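Glutamate receptor 1 (Adineta vaga, PDB 4IO2) binds L-glutamate in its bilobed extracellular ligand-binding domain and probably acts as a ligand-gated ion channel of the ionotropic glutamate receptor family. Local coordinates at residues D143-L146 with R147-G151; L237-K240 with W241-K245. All blocks are in the same frame, centred on the assembly; numbering follows the deposited sequence.

How the contacts relate
Both contacts finish a helix, and in each the side chains of the last turn fold against one another. Contact 1 closes helix 140-148 and contact 2 closes helix 233-242; contact 1 comes well before contact 2 in the sequence. Their centres lie 32 Å apart on opposite sides of the chain's centre, and their nearest atoms are about 19 Å apart, so they do not touch. As in other ionotropic glutamate receptors, the first belongs to lobe 2 and the second to lobe 1 of the clamshell that closes on the agonist. Neither contact forms the pocket itself: the bound glutamate is about 8 Å from the side chain of Asp-143 and about 11 Å from that of Phe-242.

Contact 1 (D143-L146 with R147-G151); sequences DYYL and REISG
The last turn of helix 140-148, within a beta-alpha-beta unit, is shaped by two tyrosines that each fold against the residue four places on: Tyr-144 against Glu-148, and Tyr-145 against Ile-149. Glu-148 lays CG over the centre of the Tyr-144 ring in a CH-pi contact, 3.5 Å from the centroid. A glutamate suits this place because its methylene covers the aromatic face while its chain, bent at chi2 (-80°), carries the carboxylate on to a charged partner. That partner is Arg-147, which approaches side-on: Arg-147 NE meets Glu-148 OE2 at 2.8 Å, and NH2 meets the same oxygen at 3.1 Å. OE2 lies in the guanidinium plane and is reached on its anti side. The Arg-147 guanidinium stands almost perpendicular to the Tyr-144 ring, with its NH2 3.6 Å from Tyr-144 CD2.

Ile-149 supplies branched carbon to the second ring. Its CB lies over the face of Tyr-145, offset toward the rim, in a CH-pi contact. Ser-150, small enough to fit close by, brings OG to 3.4 Å from Tyr-145 CE1, and that hydroxyl is also hydrogen-bonded to Ser-153 O. In the backbone, Tyr-145 O accepts from both Ile-149 N at 2.9 Å and Ser-150 N at 3.2 Å as the helix gives way to a turn. Gly-151 follows with positive phi (62°), a conformation that glycine adopts easily.

The helix connects strand 134-136 to strand 157-159. Tyr-144 reaches Lys-124 of helix 120-125 through its hydroxyl and meets the ring of Phe-202 in strand 200-211, whereas the Tyr-145 hydroxyl is hydrogen-bonded to Asn-155 and its ring meets Phe-156 edge-to-face, just ahead of strand 157-159.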
ATOM      1  N   ASP A 143      17.348  -9.214  -0.201  1.00 18.51           N
ATOM      2  CA  ASP A 143      16.669 -10.267   0.549  1.00 20.44           C
ATOM      3  C   ASP A 143      15.723 -11.108  -0.297  1.00 19.91           C
ATOM      4  O   ASP A 143      15.560 -12.303  -0.023  1.00 21.04           O
ATOM      5  CB  ASP A 143      16.047  -9.768   1.835  1.00 28.07           C
ATOM      6  CG  ASP A 143      17.118  -9.335   2.839  1.00 36.64           C
ATOM      7  OD1 ASP A 143      18.123 -10.076   3.082  1.00 39.24           O
ATOM      8  OD2 ASP A 143      17.008  -8.211   3.297  1.00 40.59           O
ATOM      9  N   TYR A 144      15.142 -10.521  -1.342  1.00 18.57           N
ATOM     10  CA  TYR A 144      14.357 -11.311  -2.277  1.00 17.69           C
ATOM     11  C   TYR A 144      15.237 -12.380  -2.924  1.00 18.48           C
ATOM     12  O   TYR A 144      14.848 -13.544  -3.018  1.00 18.75           O
ATOM     13  CB  TYR A 144      13.692 -10.415  -3.351  1.00 18.39           C
ATOM     14  CG  TYR A 144      12.870 -11.203  -4.315  1.00 20.20           C
ATOM     15  CD1 TYR A 144      13.458 -11.807  -5.424  1.00 21.91           C
ATOM     16  CD2 TYR A 144      11.502 -11.362  -4.129  1.00 20.34           C
ATOM     17  CE1 TYR A 144      12.703 -12.540  -6.300  1.00 25.36           C
ATOM     18  CE2 TYR A 144      10.748 -12.105  -4.993  1.00 23.85           C
ATOM     19  CZ  TYR A 144      11.349 -12.686  -6.075  1.00 28.27           C
ATOM     20  OH  TYR A 144      10.593 -13.446  -6.945  1.00 32.17           O
ATOM     21  N   TYR A 145      16.391 -11.969  -3.415  1.00 17.50           N
ATOM     22  CA  TYR A 145      17.311 -12.897  -4.057  1.00 17.54           C
ATOM     23  C   TYR A 145      17.634 -14.049  -3.123  1.00 18.75           C
ATOM     24  O   TYR A 145      17.597 -15.236  -3.535  1.00 20.95           O
ATOM     25  CB  TYR A 145      18.578 -12.158  -4.467  1.00 16.96           C
ATOM     26  CG  TYR A 145      19.581 -13.061  -5.142  1.00 18.12           C
ATOM     27  CD1 TYR A 145      20.476 -13.800  -4.395  1.00 19.42           C
ATOM     28  CD2 TYR A 145      19.636 -13.174  -6.536  1.00 17.07           C
ATOM     29  CE1 TYR A 145      21.393 -14.632  -4.975  1.00 19.20           C
ATOM     30  CE2 TYR A 145      20.538 -14.025  -7.129  1.00 19.48           C
ATOM     31  CZ  TYR A 145      21.426 -14.737  -6.340  1.00 20.05           C
ATOM     32  OH  TYR A 145      22.351 -15.583  -6.901  1.00 23.70           O
ATOM     33  N   LEU A 146      18.004 -13.726  -1.886  1.00 17.16           N
ATOM     34  CA  LEU A 146      18.475 -14.737  -0.952  1.00 19.36           C
ATOM     35  C   LEU A 146      17.359 -15.731  -0.585  1.00 21.75           C
ATOM     36  O   LEU A 146      17.625 -16.928  -0.404  1.00 25.46           O
ATOM     37  CB  LEU A 146      19.048 -14.079   0.306  1.00 18.73           C
ATOM     38  CG  LEU A 146      20.365 -13.318   0.104  1.00 18.76           C
ATOM     39  CD1 LEU A 146      20.728 -12.517   1.347  1.00 20.36           C
ATOM     40  CD2 LEU A 146      21.484 -14.234  -0.344  1.00 18.20           C
ATOM     41  N   ARG A 147      16.112 -15.276  -0.531  1.00 20.36           N
ATOM     42  CA  ARG A 147      15.009 -16.191  -0.247  1.00 21.72           C
ATOM     43  C   ARG A 147      14.527 -16.987  -1.465  1.00 25.19           C
ATOM     44  O   ARG A 147      14.198 -18.165  -1.334  1.00 26.79           O
ATOM     45  CB  ARG A 147      13.819 -15.446   0.355  1.00 23.45           C
ATOM     46  CG  ARG A 147      12.656 -16.386   0.746  1.00 26.39           C
ATOM     47  CD  ARG A 147      11.417 -15.631   1.249  1.00 28.98           C
ATOM     48  NE  ARG A 147      10.932 -14.774   0.179  1.00 28.90           N
ATOM     49  CZ  ARG A 147      11.073 -13.455   0.132  1.00 27.76           C
ATOM     50  NH1 ARG A 147      11.602 -12.779   1.151  1.00 28.17           N
ATOM     51  NH2 ARG A 147      10.651 -12.818  -0.952  1.00 28.10           N
ATOM     52  N   GLU A 148      14.452 -16.339  -2.624  1.00 25.61           N
ATOM     53  CA  GLU A 148      13.755 -16.907  -3.789  1.00 25.84           C
ATOM     54  C   GLU A 148      14.621 -17.557  -4.849  1.00 27.54           C
ATOM     55  O   GLU A 148      14.146 -18.405  -5.601  1.00 26.75           O
ATOM     56  CB  GLU A 148      12.963 -15.827  -4.506  1.00 28.22           C
ATOM     57  CG  GLU A 148      12.005 -15.112  -3.615  1.00 32.60           C
ATOM     58  CD  GLU A 148      10.728 -15.854  -3.366  1.00 39.27           C
ATOM     59  OE1 GLU A 148      10.369 -16.724  -4.181  1.00 40.64           O
ATOM     60  OE2 GLU A 148      10.062 -15.529  -2.361  1.00 43.44           O
ATOM     61  N   ILE A 149      15.879 -17.150  -4.926  1.00 24.05           N
ATOM     62  CA  ILE A 149      16.767 -17.643  -5.967  0.68 26.42           C
ATOM     63  C   ILE A 149      17.847 -18.561  -5.403  1.00 27.37           C
ATOM     64  O   ILE A 149      18.044 -19.674  -5.901  1.00 28.40           O
ATOM     65  CB  ILE A 149      17.395 -16.481  -6.743  0.68 26.74           C
ATOM     66  CG1 ILE A 149      16.302 -15.762  -7.533  0.68 29.92           C
ATOM     67  CG2 ILE A 149      18.469 -16.998  -7.681  0.68 26.13           C
ATOM     68  CD1 ILE A 149      16.742 -14.498  -8.075  0.68 29.85           C
ATOM     69  N   SER A 150      18.556 -18.129  -4.367  1.00 25.09           N
ATOM     70  CA  SER A 150      19.774 -18.855  -3.978  1.00 27.69           C
ATOM     71  C   SER A 150      19.709 -19.642  -2.681  1.00 28.36           C
ATOM     72  O   SER A 150      20.720 -20.179  -2.264  1.00 29.44           O
ATOM     73  CB  SER A 150      20.924 -17.862  -3.844  1.00 26.34           C
ATOM     74  OG  SER A 150      20.704 -17.015  -2.704  1.00 25.39           O
ATOM     75  N   GLY A 151      18.556 -19.739  -2.037  1.00 28.71           N
ATOM     76  CA  GLY A 151      18.465 -20.555  -0.827  1.00 30.38           C
ATOM     77  C   GLY A 151      19.369 -20.059   0.296  1.00 30.13           C
ATOM     78  O   GLY A 151      19.912 -20.840   1.098  1.00 33.14           O
TER

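Contact 2 (L237-K240 with W241-K245); sequences LKKK and WFQTK
Lys-240 and Trp-241 run alongside each other and bring their nitrogens to one carboxylate oxygen, OD2 of Asp-43 in helix 40-52: Lys-240 NZ as a salt bridge, Trp-241 NE1 as a hydrogen bond. The backbone of the final turn of helix 233-242 adds three bonds. Phe-242 N donates to Lys-238 O at 2.9 Å, Gln-243 N to Lys-239 O at 3.1 Å, and Trp-241 N to Leu-237 O at 3.2 Å.

Lys-239 and Lys-240 also pack through their carbon chains. In Lys-240, CG anti to the backbone N (chi1 173°) and a straight chain beyond it lay the methylenes along the indole. Lys-240 CG sits over the face of the five-membered ring of Trp-241, displaced toward the rim, in a CH-pi contact 4.1 Å from that ring's centroid, while Lys-240 CD comes within 3.6 Å of Trp-241 NE1. Lys-239, equally straight, crosses Gln-243, whose amide carbon CD lies 3.5 Å from Lys-239 CG. A long flexible chain and a long amide suit this exposed face, where both can lie against each other on the surface. Phe-242 instead turns the edge of its ring to a carbonyl, with CD1 3.4 Å from Lys-238 O, and packs edge-to-face on Phe-20. Leu-237, the buried member, offers CD2 loosely to the indole at 4.4 Å from Trp-241 CD1 and packs on helix 40-52.

Chemically, then, the contact combines apolar and polar parts: aliphatic lysine carbon lies against an aromatic face, and the ammonium beyond it is carried to an acid. Because one oxygen of Asp-43 receives both a charged and a neutral donor, that carboxylate would be expected to favour its ionised form; the two bonds to it tie the end of helix 233-242 to helix 40-52.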
ATOM      1  N   LEU A 237       2.070  14.575  -7.791  1.00 13.88           N
ATOM      2  CA  LEU A 237       3.514  14.589  -7.683  1.00 15.19           C
ATOM      3  C   LEU A 237       4.129  13.469  -8.500  1.00 13.70           C
ATOM      4  O   LEU A 237       5.156  13.664  -9.161  1.00 14.80           O
ATOM      5  CB  LEU A 237       3.960  14.428  -6.229  1.00 18.84           C
ATOM      6  CG  LEU A 237       3.923  15.671  -5.381  1.00 23.70           C
ATOM      7  CD1 LEU A 237       4.333  15.317  -3.966  1.00 25.51           C
ATOM      8  CD2 LEU A 237       4.893  16.684  -6.000  1.00 26.86           C
ATOM      9  N   LYS A 238       3.510  12.290  -8.446  1.00 13.68           N
ATOM     10  CA  LYS A 238       4.018  11.178  -9.229  1.00 14.34           C
ATOM     11  C   LYS A 238       3.982  11.530 -10.729  1.00 15.25           C
ATOM     12  O   LYS A 238       4.958  11.296 -11.464  1.00 16.28           O
ATOM     13  CB  LYS A 238       3.266   9.884  -8.904  1.00 15.94           C
ATOM     14  CG  LYS A 238       3.893   8.654  -9.565  1.00 20.63           C
ATOM     15  CD  LYS A 238       3.161   7.385  -9.176  1.00 24.08           C
ATOM     16  CE  LYS A 238       3.509   6.989  -7.739  1.00 27.63           C
ATOM     17  NZ  LYS A 238       2.829   5.717  -7.312  1.00 33.02           N
ATOM     18  N   LYS A 239       2.856  12.081 -11.193  1.00 14.17           N
ATOM     19  CA  LYS A 239       2.718  12.454 -12.588  1.00 16.47           C
ATOM     20  C   LYS A 239       3.770  13.493 -12.975  1.00 16.39           C
ATOM     21  O   LYS A 239       4.453  13.366 -14.007  1.00 18.23           O
ATOM     22  CB  LYS A 239       1.306  12.962 -12.897  1.00 19.12           C
ATOM     23  CG  LYS A 239       1.108  13.507 -14.315  1.00 24.82           C
ATOM     24  CD  LYS A 239      -0.325  13.981 -14.553  1.00 30.56           C
ATOM     25  CE  LYS A 239      -0.527  14.583 -15.956  1.00 38.05           C
ATOM     26  NZ  LYS A 239      -1.957  14.860 -16.285  1.00 42.63           N
ATOM     27  N   LYS A 240       3.964  14.493 -12.123  1.00 14.86           N
ATOM     28  CA  LYS A 240       4.917  15.575 -12.410  1.00 15.78           C
ATOM     29  C   LYS A 240       6.336  15.052 -12.666  1.00 14.20           C
ATOM     30  O   LYS A 240       7.004  15.465 -13.597  1.00 17.50           O
ATOM     31  CB  LYS A 240       4.947  16.590 -11.257  1.00 17.60           C
ATOM     32  CG  LYS A 240       6.013  17.664 -11.382  1.00 19.31           C
ATOM     33  CD  LYS A 240       6.002  18.645 -10.214  1.00 21.09           C
ATOM     34  CE  LYS A 240       7.162  19.624 -10.345  1.00 23.39           C
ATOM     35  NZ  LYS A 240       7.238  20.564  -9.187  1.00 27.76           N
ATOM     36  N   TRP A 241       6.812  14.153 -11.810  1.00 14.05           N
ATOM     37  CA  TRP A 241       8.187  13.701 -11.868  1.00 14.09           C
ATOM     38  C   TRP A 241       8.405  12.460 -12.734  1.00 13.42           C
ATOM     39  O   TRP A 241       9.525  12.239 -13.186  1.00 16.28           O
ATOM     40  CB  TRP A 241       8.720  13.477 -10.436  1.00 13.90           C
ATOM     41  CG  TRP A 241       8.857  14.805  -9.718  1.00 13.98           C
ATOM     42  CD1 TRP A 241       7.978  15.375  -8.812  1.00 13.51           C
ATOM     43  CD2 TRP A 241       9.893  15.788  -9.927  1.00 14.30           C
ATOM     44  NE1 TRP A 241       8.433  16.611  -8.436  1.00 14.34           N
ATOM     45  CE2 TRP A 241       9.587  16.901  -9.106  1.00 13.78           C
ATOM     46  CE3 TRP A 241      11.048  15.820 -10.710  1.00 14.33           C
ATOM     47  CZ2 TRP A 241      10.396  18.023  -9.040  1.00 15.28           C
ATOM     48  CZ3 TRP A 241      11.863  16.959 -10.667  1.00 16.10           C
ATOM     49  CH2 TRP A 241      11.522  18.057  -9.835  1.00 16.93           C
ATOM     50  N   PHE A 242       7.389  11.627 -12.919  1.00 12.28           N
ATOM     51  CA  PHE A 242       7.597  10.319 -13.561  1.00 13.76           C
ATOM     52  C   PHE A 242       6.964  10.164 -14.932  1.00 15.03           C
ATOM     53  O   PHE A 242       7.329   9.251 -15.675  1.00 16.34           O
ATOM     54  CB  PHE A 242       7.105   9.182 -12.667  1.00 14.42           C
ATOM     55  CG  PHE A 242       7.959   8.983 -11.425  1.00 13.15           C
ATOM     56  CD1 PHE A 242       7.739   9.766 -10.292  1.00 13.59           C
ATOM     57  CD2 PHE A 242       9.005   8.069 -11.419  1.00 14.31           C
ATOM     58  CE1 PHE A 242       8.539   9.582  -9.151  1.00 14.09           C
ATOM     59  CE2 PHE A 242       9.802   7.877 -10.277  1.00 14.15           C
ATOM     60  CZ  PHE A 242       9.565   8.663  -9.160  1.00 15.21           C
ATOM     61  N   GLN A 243       6.090  11.066 -15.353  1.00 15.83           N
ATOM     62  CA  GLN A 243       5.489  10.912 -16.701  1.00 19.89           C
ATOM     63  C   GLN A 243       6.416  11.019 -17.944  1.00 20.20           C
ATOM     64  O   GLN A 243       6.094  10.582 -19.028  1.00 28.82           O
ATOM     65  CB  GLN A 243       4.257  11.784 -16.855  1.00 29.62           C
ATOM     66  CG  GLN A 243       3.014  11.032 -16.433  1.00 37.83           C
ATOM     67  CD  GLN A 243       1.714  11.542 -17.100  1.00 43.13           C
ATOM     68  OE1 GLN A 243       1.689  12.584 -17.782  1.00 46.89           O
ATOM     69  NE2 GLN A 243       0.632  10.797 -16.895  1.00 41.19           N
ATOM     70  N   THR A 244       7.591  11.547 -17.783  1.00 24.59           N
ATOM     71  CA  THR A 244       8.425  11.850 -18.918  1.00 21.47           C
ATOM     72  C   THR A 244       8.962  10.593 -19.624  1.00 19.50           C
ATOM     73  O   THR A 244       9.264   9.595 -18.980  1.00 19.33           O
ATOM     74  CB  THR A 244       9.636  12.665 -18.366  1.00 29.75           C
ATOM     75  OG1 THR A 244       9.148  13.696 -17.472  1.00 34.50           O
ATOM     76  CG2 THR A 244      10.506  13.281 -19.553  1.00 31.39           C
ATOM     77  N   LYS A 245       9.121  10.672 -20.945  1.00 19.92           N
ATOM     78  CA  LYS A 245       9.727   9.610 -21.738  1.00 20.68           C
ATOM     79  C   LYS A 245      10.508  10.221 -22.899  1.00 23.75           C
ATOM     80  O   LYS A 245       9.936  10.488 -23.954  1.00 30.17           O
ATOM     81  CB  LYS A 245       8.629   8.690 -22.260  1.00 27.02           C
ATOM     82  CG  LYS A 245       9.066   7.469 -22.972  1.00 38.90           C
ATOM     83  CD  LYS A 245       7.868   6.500 -23.064  1.00 45.82           C
ATOM     84  CE  LYS A 245       6.940   6.604 -21.839  1.00 48.02           C
ATOM     85  NZ  LYS A 245       5.898   5.538 -21.813  1.00 50.79           N
TER